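Local coordinates for peridinin-chlorophyll A protein (Amphidinium carterae, PDB 2C9E) that probably serves as a water-soluble light-harvesting antenna for blue-green light, with peridinin and chlorophyll a enclosed in a single helical chain, at residues Leu74-Lys78 with Ala219-Asp223; Ala30-Ala34 with Ser204-Glu208; Arg42-Leu46 with Ala251-Pro255. One frame throughout, in Å; residues are numbered along the deposited sequence.

Contact 1: residues Leu74-Lys78 with Ala219-Asp223. With MG (magnesium ion), chain L; PID (peridinin), chain F.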
loop_
_atom_site.group_PDB
_atom_site.type_symbol
_atom_site.label_atom_id
_atom_site.label_comp_id
_atom_site.label_asym_id
_atom_site.label_seq_id
_atom_site.Cartn_x
_atom_site.Cartn_y
_atom_site.Cartn_z
ATOM N N LEU A 74 -12.950 2.421 -8.701
ATOM C CA LEU A 74 -11.995 2.938 -9.693
ATOM C C LEU A 74 -12.612 2.807 -11.109
ATOM O O LEU A 74 -12.455 3.691 -11.961
ATOM C CB LEU A 74 -10.655 2.184 -9.599
ATOM C CG LEU A 74 -9.803 2.588 -8.378
ATOM C CD1 LEU A 74 -8.639 1.623 -8.219
ATOM C CD2 LEU A 74 -9.267 4.050 -8.605
ATOM N N ASP A 75 -13.328 1.713 -11.344
ATOM C CA ASP A 75 -14.009 1.522 -12.630
ATOM C C ASP A 75 -14.798 2.789 -13.042
ATOM O O ASP A 75 -14.814 3.144 -14.214
ATOM C CB ASP A 75 -14.960 0.319 -12.558
ATOM C CG ASP A 75 -14.218 -1.033 -12.518
ATOM O OD1 ASP A 75 -13.024 -1.127 -12.917
ATOM O OD2 ASP A 75 -14.842 -2.034 -12.102
ATOM N N SER A 76 -15.442 3.473 -12.094
ATOM C CA SER A 76 -16.188 4.694 -12.442
ATOM C C SER A 76 -15.330 5.966 -12.374
ATOM O O SER A 76 -15.533 6.929 -13.136
ATOM C CB SER A 76 -17.446 4.866 -11.541
ATOM O OG SER A 76 -17.157 5.005 -10.143
ATOM N N ALA A 77 -14.341 5.967 -11.488
ATOM C CA ALA A 77 -13.505 7.136 -11.318
ATOM C C ALA A 77 -12.570 7.363 -12.470
ATOM O O ALA A 77 -12.409 8.486 -12.936
ATOM C CB ALA A 77 -12.695 7.003 -10.022
ATOM N N LYS A 78 -11.962 6.285 -12.947
ATOM C CA LYS A 78 -10.949 6.431 -13.965
ATOM C C LYS A 78 -11.416 6.816 -15.331
ATOM O O LYS A 78 -10.599 6.875 -16.246
ATOM C CB LYS A 78 -10.026 5.190 -14.027
ATOM C CG LYS A 78 -10.646 3.869 -14.499
ATOM C CD LYS A 78 -9.586 2.766 -14.487
ATOM C CE LYS A 78 -10.181 1.425 -14.824
ATOM N NZ LYS A 78 -9.160 0.341 -14.764
ATOM N N ALA A 219 -4.556 5.903 -12.128
ATOM C CA ALA A 219 -5.735 5.266 -11.490
ATOM C C ALA A 219 -5.907 3.854 -12.093
ATOM O O ALA A 219 -6.267 2.882 -11.402
ATOM C CB ALA A 219 -7.038 6.114 -11.732
ATOM N N ASP A 220 -5.649 3.741 -13.385
ATOM C CA ASP A 220 -5.795 2.456 -14.049
ATOM C C ASP A 220 -4.755 1.489 -13.555
ATOM O O ASP A 220 -5.010 0.292 -13.395
ATOM C CB ASP A 220 -5.658 2.578 -15.569
ATOM C CG ASP A 220 -5.962 1.253 -16.249
ATOM O OD1 ASP A 220 -7.126 0.833 -16.143
ATOM O OD2 ASP A 220 -5.059 0.605 -16.833
ATOM N N GLY A 221 -3.557 2.010 -13.347
ATOM C CA GLY A 221 -2.496 1.171 -12.820
ATOM C C GLY A 221 -2.869 0.676 -11.429
ATOM O O GLY A 221 -2.702 -0.501 -11.101
ATOM N N ILE A 222 -3.394 1.573 -10.600
ATOM C CA ILE A 222 -3.766 1.162 -9.237
ATOM C C ILE A 222 -4.846 0.104 -9.308
ATOM O O ILE A 222 -4.829 -0.889 -8.566
ATOM C CB ILE A 222 -4.327 2.326 -8.410
ATOM C CG1 ILE A 222 -3.236 3.409 -8.217
ATOM C CG2 ILE A 222 -4.905 1.788 -7.081
ATOM C CD1 ILE A 222 -1.954 2.897 -7.504
ATOM N N ASP A 223 -5.809 0.345 -10.192
ATOM C CA ASP A 223 -6.920 -0.562 -10.352
ATOM C C ASP A 223 -6.440 -1.938 -10.787
ATOM O O ASP A 223 -6.867 -2.943 -10.220
ATOM C CB ASP A 223 -7.905 -0.008 -11.377
ATOM C CG ASP A 223 -9.210 -0.732 -11.338
ATOM O OD1 ASP A 223 -9.442 -1.372 -10.291
ATOM O OD2 ASP A 223 -9.997 -0.667 -12.310
HETATM MG MG MG L . -11.666 -2.221 -11.116
HETATM C C1 PID F . -11.150 4.601 16.675
HETATM C C2 PID F . -11.161 4.285 18.175
HETATM C C3 PID F . -10.753 2.827 18.406
HETATM C C4 PID F . -11.777 1.931 17.704
HETATM C C5 PID F . -11.745 2.061 16.176
HETATM C C6 PID F . -11.510 3.499 15.674
HETATM C C7 PID F . -12.019 3.768 14.398
HETATM C C8 PID F . -11.319 4.329 13.327
HETATM C C9 PID F . -11.848 4.557 12.052
HETATM C C10 PID F . -13.132 4.277 11.598
HETATM C C11 PID F . -11.176 5.010 10.992
HETATM C C12 PID F . -11.971 5.013 9.916
HETATM C C13 PID F . -11.591 5.411 8.633
HETATM C C14 PID F . -12.382 5.422 7.482
HETATM C C15 PID F . -11.824 5.850 6.274
HETATM C C16 PID F . -12.474 5.899 5.041
HETATM C C17 PID F . -11.824 6.327 3.883
HETATM C C18 PID F . -12.458 6.342 2.641
HETATM C C19 PID F . -11.845 6.738 1.454
HETATM C C20 PID F . -12.560 6.669 0.256
HETATM C C21 PID F . -12.068 6.989 -1.011
HETATM C C22 PID F . -12.890 6.837 -2.128
HETATM C C23 PID F . -12.470 7.091 -3.339
HETATM C C24 PID F . -12.002 7.279 -4.546
HETATM C C25 PID F . -11.304 6.165 -5.342
HETATM C C26 PID F . -9.898 6.652 -5.712
HETATM C C27 PID F . -9.901 8.025 -6.395
HETATM C C28 PID F . -10.649 9.084 -5.574
HETATM C C29 PID F . -12.078 8.647 -5.229
HETATM C C30 PID F . -7.804 8.003 -7.518
HETATM C C31 PID F . -6.379 8.526 -7.717
HETATM C CM1 PID F . -11.459 6.064 16.351
HETATM C CM2 PID F . -13.080 1.505 15.670
HETATM C CM3 PID F . -10.629 1.138 15.680
HETATM C CM4 PID F . -13.841 4.956 7.529
HETATM C CM5 PID F . -10.623 7.468 -1.200
HETATM C CM6 PID F . -11.135 4.900 -4.496
HETATM C CM7 PID F . -12.115 5.805 -6.588
HETATM C CM8 PID F . -12.731 9.679 -4.304
HETATM O O1 PID F . -10.159 3.956 15.870
HETATM O O2 PID F . -10.757 2.520 19.805
HETATM O O3 PID F . -14.051 3.815 12.270
HETATM O O4 PID F . -13.213 4.560 10.263
HETATM O O5 PID F . -12.839 8.479 -6.433
HETATM O O6 PID F . -8.536 8.467 -6.468
HETATM O O7 PID F . -8.293 7.229 -8.338
#
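The magnesium site of this antenna protein bridges two helices, with Asp75 and Asp223 supplying carboxylates from opposite sides of the contact. Asp75 binds through one oxygen, OD1, at 2.5 Å from the magnesium. Asp223 chelates it with both, OD1 at 2.5 Å and OD2 at 2.6 Å, and Ser71, one turn before Asp75, completes the protein's share of ligands through OG and its carbonyl oxygen. Because both bind the ion, Asp75 OD1 and Asp223 OD2 lie 3.1 Å apart, their carboxylate planes turned 67° against each other; the repulsion is probably offset by the metal and by Lys78. From the first residue beyond the helix end, Lys78 sends an extended chain across the gap, and with CG between the backbone N and the carbonyl carbon (chi1 67°) this carries NZ to two acids. It makes salt-bridge hydrogen bonds to Asp220 OD1, at a short 2.5 Å and nearly in line with the C-O bond, and to Asp223 OD2 at 2.8 Å through the anti lone pair, so that one oxygen of Asp223 serves both metal and ammonium. A methionine here would probably leave Asp223 OD2 and Asp220 OD1 without their shared cation and the metal-bound carboxylate less firmly held. Segments 74-78 and 219-223, one from each half of this duplicated, all-helical family, run in roughly opposite directions, with Leu74 level with Asp223 and Lys78 with Ala219. Beneath the charged groups Leu74 forms the apolar floor. Its CD1 lies against Asp223 CA at 3.5 Å and also meets CG2 of Ile222, while the other branch, CD2, turns to the acetate carbonyl oxygen O7 of a peridinin, 3.3 Å away. The methyl groups of Ala77 and Ala219 border the same end of the pigment.

Contact 2: residues Ala30-Ala34 with Ser204-Glu208. With PID (peridinin), chain D.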
loop_
_atom_site.group_PDB
_atom_site.type_symbol
_atom_site.label_atom_id
_atom_site.label_comp_id
_atom_site.label_asym_id
_atom_site.label_seq_id
_atom_site.Cartn_x
_atom_site.Cartn_y
_atom_site.Cartn_z
ATOM N N ALA A 30 0.508 13.813 -2.007
ATOM C CA ALA A 30 1.588 13.310 -2.861
ATOM C C ALA A 30 2.934 13.784 -2.312
ATOM O O ALA A 30 3.898 13.029 -2.252
ATOM C CB ALA A 30 1.393 13.798 -4.324
ATOM N N LYS A 31 2.988 15.051 -1.923
ATOM C CA LYS A 31 4.240 15.638 -1.422
ATOM C C LYS A 31 4.539 15.154 -0.021
ATOM O O LYS A 31 5.718 14.967 0.319
ATOM C CB LYS A 31 4.190 17.183 -1.427
ATOM C CG LYS A 31 3.950 17.719 -2.816
ATOM C CD LYS A 31 3.666 19.208 -2.852
ATOM C CE LYS A 31 3.680 19.691 -4.281
ATOM N NZ LYS A 31 3.802 21.160 -4.260
ATOM N N TYR A 32 3.506 14.948 0.798
ATOM C CA TYR A 32 3.796 14.429 2.130
ATOM C C TYR A 32 4.396 13.006 2.052
ATOM O O TYR A 32 5.382 12.733 2.708
ATOM C CB TYR A 32 2.543 14.394 2.987
ATOM C CG TYR A 32 2.694 13.555 4.210
ATOM C CD1 TYR A 32 3.256 14.090 5.374
ATOM C CD2 TYR A 32 2.329 12.195 4.204
ATOM C CE1 TYR A 32 3.465 13.298 6.508
ATOM C CE2 TYR A 32 2.544 11.375 5.351
ATOM C CZ TYR A 32 3.108 11.933 6.501
ATOM O OH TYR A 32 3.305 11.169 7.655
ATOM N N ILE A 33 3.813 12.112 1.251
ATOM C CA ILE A 33 4.350 10.745 1.156
ATOM C C ILE A 33 5.781 10.761 0.611
ATOM O O ILE A 33 6.664 10.094 1.150
ATOM C CB ILE A 33 3.491 9.840 0.278
ATOM C CG1 ILE A 33 2.079 9.762 0.838
ATOM C CG2 ILE A 33 4.125 8.459 0.204
ATOM C CD1 ILE A 33 1.051 9.142 -0.072
ATOM N N ALA A 34 5.995 11.564 -0.435
ATOM C CA ALA A 34 7.292 11.737 -1.062
ATOM C C ALA A 34 8.359 12.170 -0.084
ATOM O O ALA A 34 9.485 11.666 -0.164
ATOM C CB ALA A 34 7.204 12.756 -2.143
ATOM N N SER A 204 10.901 8.816 -4.349
ATOM C CA SER A 204 10.177 9.946 -3.805
ATOM C C SER A 204 9.735 10.853 -4.926
ATOM O O SER A 204 8.576 11.305 -4.960
ATOM C CB SER A 204 11.039 10.759 -2.829
ATOM O OG SER A 204 11.176 10.031 -1.632
ATOM N N LYS A 205 10.651 11.130 -5.855
ATOM C CA LYS A 205 10.252 12.019 -6.917
ATOM C C LYS A 205 9.093 11.419 -7.720
ATOM O O LYS A 205 8.167 12.156 -8.067
ATOM C CB LYS A 205 11.448 12.407 -7.801
ATOM C CG LYS A 205 11.106 13.410 -8.923
ATOM C CD LYS A 205 10.126 14.567 -8.532
ATOM C CE LYS A 205 10.788 15.882 -8.005
ATOM N NZ LYS A 205 11.318 15.895 -6.576
ATOM N N TYR A 206 9.120 10.099 -7.959
ATOM C CA TYR A 206 8.049 9.415 -8.700
ATOM C C TYR A 206 6.704 9.586 -7.973
ATOM O O TYR A 206 5.693 10.010 -8.562
ATOM C CB TYR A 206 8.383 7.926 -8.839
ATOM C CG TYR A 206 7.382 7.174 -9.682
ATOM C CD1 TYR A 206 7.391 7.288 -11.061
ATOM C CD2 TYR A 206 6.345 6.432 -9.087
ATOM C CE1 TYR A 206 6.388 6.705 -11.851
ATOM C CE2 TYR A 206 5.331 5.827 -9.873
ATOM C CZ TYR A 206 5.367 5.975 -11.252
ATOM O OH TYR A 206 4.399 5.367 -12.030
ATOM N N ILE A 207 6.694 9.296 -6.674
ATOM C CA ILE A 207 5.489 9.432 -5.885
ATOM C C ILE A 207 4.957 10.874 -5.900
ATOM O O ILE A 207 3.750 11.111 -6.010
ATOM C CB ILE A 207 5.768 8.992 -4.432
ATOM C CG1 ILE A 207 6.029 7.466 -4.396
ATOM C CG2 ILE A 207 4.650 9.469 -3.509
ATOM C CD1 ILE A 207 6.489 6.955 -3.020
ATOM N N GLU A 208 5.852 11.841 -5.789
ATOM C CA GLU A 208 5.460 13.252 -5.796
ATOM C C GLU A 208 4.849 13.788 -7.113
ATOM O O GLU A 208 3.871 14.584 -7.121
ATOM C CB GLU A 208 6.685 14.110 -5.501
ATOM C CG GLU A 208 6.346 15.545 -5.265
ATOM C CD GLU A 208 7.544 16.484 -5.326
ATOM O OE1 GLU A 208 8.688 16.100 -4.948
ATOM O OE2 GLU A 208 7.320 17.633 -5.738
HETATM C C1 PID D . -8.444 20.095 11.355
HETATM C C2 PID D . -8.653 21.117 12.476
HETATM C C3 PID D . -9.821 20.658 13.352
HETATM C C4 PID D . -11.087 20.604 12.488
HETATM C C5 PID D . -11.042 19.509 11.417
HETATM C C6 PID D . -9.654 19.350 10.776
HETATM C C7 PID D . -9.658 18.903 9.450
HETATM C C8 PID D . -9.232 17.656 8.990
HETATM C C9 PID D . -9.261 17.238 7.656
HETATM C C10 PID D . -9.710 17.954 6.547
HETATM C C11 PID D . -8.823 16.056 7.214
HETATM C C12 PID D . -8.935 16.020 5.884
HETATM C C13 PID D . -8.369 15.023 5.085
HETATM C C14 PID D . -8.369 14.913 3.691
HETATM C C15 PID D . -7.670 13.860 3.096
HETATM C C16 PID D . -7.490 13.668 1.724
HETATM C C17 PID D . -6.693 12.616 1.264
HETATM C C18 PID D . -6.357 12.420 -0.076
HETATM C C19 PID D . -5.503 11.393 -0.484
HETATM C C20 PID D . -5.084 11.281 -1.812
HETATM C C21 PID D . -4.203 10.332 -2.335
HETATM C C22 PID D . -3.819 10.407 -3.676
HETATM C C23 PID D . -2.981 9.622 -4.310
HETATM C C24 PID D . -2.084 8.926 -4.972
HETATM C C25 PID D . -2.439 7.667 -5.784
HETATM C C26 PID D . -1.307 6.632 -5.795
HETATM C C27 PID D . 0.064 7.229 -6.125
HETATM C C28 PID D . 0.384 8.283 -5.057
HETATM C C29 PID D . -0.632 9.432 -5.035
HETATM C C30 PID D . 2.177 6.237 -6.688
HETATM C C31 PID D . 3.036 4.983 -6.858
HETATM C CM1 PID D . -7.223 20.374 10.478
HETATM C CM2 PID D . -12.097 19.874 10.369
HETATM C CM3 PID D . -11.448 18.181 12.064
HETATM C CM4 PID D . -9.075 15.961 2.826
HETATM C CM5 PID D . -3.702 9.176 -1.462
HETATM C CM6 PID D . -3.685 6.972 -5.226
HETATM C CM7 PID D . -2.721 8.110 -7.222
HETATM C CM8 PID D . -0.300 10.324 -3.835
HETATM O O1 PID D . -8.712 18.728 11.666
HETATM O O2 PID D . -10.022 21.615 14.394
HETATM O O3 PID D . -10.290 19.042 6.550
HETATM O O4 PID D . -9.500 17.185 5.436
HETATM O O5 PID D . -0.484 10.190 -6.240
HETATM O O6 PID D . 0.960 6.102 -6.088
HETATM O O7 PID D . 2.565 7.309 -7.152
#
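Ala30 begins the packing against Glu208 and Ile207: its CB rests 3.8 Å from the carbonyl oxygen of Glu208, while its own carbonyl oxygen faces the CG2 methyl of Ile207. The backbone of Ala30 also touches methyl CM8 on the end ring of a peridinin. At Lys31 the aliphatic part of the side chain crosses that of Glu208 at a slant, CG to CG at 4.1 Å, but the charged ends do not pair. Glu208 OE1 takes its salt bridge instead from Lys205 NZ, one turn back on its own helix, at 3.1 Å and from above the carboxylate plane. Helices 28-39 and 201-213 form an antiparallel pair over the pigments, their local axes 8.0 Å apart at 168°, a close approach permitted by the two small alanines. Ile33 follows, turned inward; its CG2 meets CG2 of Ile207 at 3.9 Å, the side chains crossing at about a right angle, and its CD1 reaches on toward the peridinin ring. Last comes Ala34, whose CB is set between the carbonyl oxygen of Ser204, 3.5 Å away, and CB of Glu208. Ser204, with OG beside its backbone N (chi1 -73°), donates that hydroxyl to Ala34 O at 2.8 Å, lying in the carbonyl plane at a C=O...O angle of 146°.

Contact 3: residues Arg42-Leu46 with Ala251-Pro255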
loop_
_atom_site.group_PDB
_atom_site.type_symbol
_atom_site.label_atom_id
_atom_site.label_comp_id
_atom_site.label_asym_id
_atom_site.label_seq_id
_atom_site.Cartn_x
_atom_site.Cartn_y
_atom_site.Cartn_z
ATOM N N ARG A 42 13.347 6.845 10.677
ATOM C CA ARG A 42 13.049 5.719 11.552
ATOM C C ARG A 42 11.561 5.669 11.936
ATOM O O ARG A 42 10.962 4.591 12.026
ATOM C CB ARG A 42 13.905 5.819 12.830
ATOM C CG ARG A 42 13.787 4.628 13.719
ATOM C CD ARG A 42 14.365 4.894 15.105
ATOM N NE ARG A 42 14.149 3.716 15.919
ATOM C CZ ARG A 42 15.013 2.710 15.988
ATOM N NH1 ARG A 42 16.150 2.782 15.299
ATOM N NH2 ARG A 42 14.719 1.615 16.692
ATOM N N GLN A 43 10.980 6.831 12.191
ATOM C CA GLN A 43 9.589 6.904 12.581
ATOM C C GLN A 43 8.712 6.462 11.402
ATOM O O GLN A 43 7.720 5.751 11.583
ATOM C CB GLN A 43 9.210 8.331 12.991
ATOM C CG GLN A 43 7.864 8.380 13.754
ATOM C CD GLN A 43 7.318 9.807 14.016
ATOM O OE1 GLN A 43 8.094 10.790 14.082
ATOM N NE2 GLN A 43 5.972 9.918 14.190
ATOM N N ALA A 44 9.088 6.883 10.196
ATOM C CA ALA A 44 8.347 6.502 8.983
ATOM C C ALA A 44 8.418 4.992 8.786
ATOM O O ALA A 44 7.412 4.345 8.468
ATOM C CB ALA A 44 8.933 7.234 7.748
ATOM N N ALA A 45 9.588 4.405 8.990
ATOM C CA ALA A 45 9.719 2.938 8.779
ATOM C C ALA A 45 8.932 2.142 9.849
ATOM O O ALA A 45 8.272 1.113 9.539
ATOM C CB ALA A 45 11.263 2.531 8.766
ATOM N N LEU A 46 8.973 2.619 11.101
ATOM C CA LEU A 46 8.206 1.978 12.180
ATOM C C LEU A 46 6.706 2.117 11.881
ATOM O O LEU A 46 5.927 1.178 12.094
ATOM C CB LEU A 46 8.494 2.644 13.532
ATOM C CG LEU A 46 7.691 2.150 14.739
ATOM C CD1 LEU A 46 7.797 0.592 14.899
ATOM C CD2 LEU A 46 8.269 2.833 15.996
ATOM N N ALA A 251 15.603 -4.156 10.485
ATOM C CA ALA A 251 16.279 -3.066 9.760
ATOM C C ALA A 251 16.319 -1.711 10.408
ATOM O O ALA A 251 17.176 -0.890 10.054
ATOM C CB ALA A 251 15.650 -2.937 8.322
ATOM N N LEU A 252 15.406 -1.468 11.361
ATOM C CA LEU A 252 15.269 -0.167 12.026
ATOM C C LEU A 252 16.487 0.521 12.635
ATOM O O LEU A 252 16.573 1.738 12.646
ATOM C CB LEU A 252 14.215 -0.265 13.113
ATOM C CG LEU A 252 12.712 -0.245 12.792
ATOM C CD1 LEU A 252 11.929 -0.352 14.140
ATOM C CD2 LEU A 252 12.333 1.041 12.025
ATOM N N ASN A 253 17.425 -0.239 13.168
ATOM C CA ASN A 253 18.597 0.403 13.782
ATOM C C ASN A 253 19.804 0.390 12.847
ATOM O O ASN A 253 20.847 0.858 13.228
ATOM C CB ASN A 253 19.038 -0.320 15.073
ATOM C CG ASN A 253 17.914 -0.538 16.070
ATOM O OD1 ASN A 253 17.264 0.402 16.528
ATOM N ND2 ASN A 253 17.693 -1.794 16.431
ATOM N N THR A 254 19.672 -0.153 11.642
ATOM C CA THR A 254 20.797 -0.222 10.713
ATOM C C THR A 254 20.810 1.006 9.826
ATOM O O THR A 254 19.764 1.436 9.337
ATOM C CB THR A 254 20.661 -1.472 9.828
ATOM O OG1 THR A 254 20.476 -2.607 10.666
ATOM C CG2 THR A 254 21.899 -1.699 8.975
ATOM N N PRO A 255 21.976 1.623 9.628
ATOM C CA PRO A 255 21.994 2.817 8.764
ATOM C C PRO A 255 21.378 2.505 7.394
ATOM O O PRO A 255 21.567 1.397 6.838
ATOM C CB PRO A 255 23.471 3.161 8.683
ATOM C CG PRO A 255 23.979 2.743 10.097
ATOM C CD PRO A 255 23.279 1.403 10.293
#
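Leu252 and Arg42 provide most of this surface contact, and Asn253 adds the polar bonds that complete it. The CB of Leu252 is directed toward helix 41-55. Its CD2 methyl lies 3.7 Å from CB of Ala45 and 3.8 Å from the carbonyl oxygen of Arg42, close against the helix backbone, whereas the other branch, CD1, meets CD1 of Leu46 more loosely at 4.3 Å. The leucine therefore fits over the first turn of the helix, with CD2 packed on Ala45 and on the backbone of Arg42 and Leu46, and CD1 on the Leu46 side chain. Arg42 reaches back over it. With CG anti to the backbone N (chi1 -173°) and the chain extended as far as NE, the guanidinium is carried out alongside Leu252 to the following residue, and CB of Leu252 lies 3.9 Å beneath one face of the flat group, displaced toward its rim. The terminal edge turns to Asn253. There NH1 and NH2 both donate to the single oxygen OD1, at 2.9 Å and 2.8 Å, in a forked, end-on grip. The acceptor lies near the guanidinium plane and the amide is only 22° from being coplanar with it, yet both nitrogens come from the same face of the amide, tilted about 30° from the carbonyl plane, and neither bond is straight. NH1 also passes 2.9 Å from the carbonyl oxygen of Leu252, but at too poor an angle for a hydrogen bond. Below this surface, Ala45 and Ala44 each border a peridinin. Leu252 and Asn253 are the two central residues of a type I beta turn, Ala251 to Thr254, which follows helix 234-251 and through these side chains packs the second half of the chain against a helix of the first.

In the fold
All three contacts join the first half of the chain to the second, and each lies beside pigment. Contacts 1 and 2 are built on consecutive helices of the second half, 201-213 and 215-231, with centres about 19 Å apart and nearest atoms about 8 Å apart. Contacts 2 and 3 likewise use consecutive helices of the first half, 28-39 and 41-55, again about 19 Å between centres. Contact 1 is the one that holds the magnesium; its centre is about 33 Å from that of contact 3, on the opposite side of the chain's centre. Ile222 of contact 1 and Ile207 of contact 2 line the same chlorophyll a pocket, linking those two contacts through a pigment.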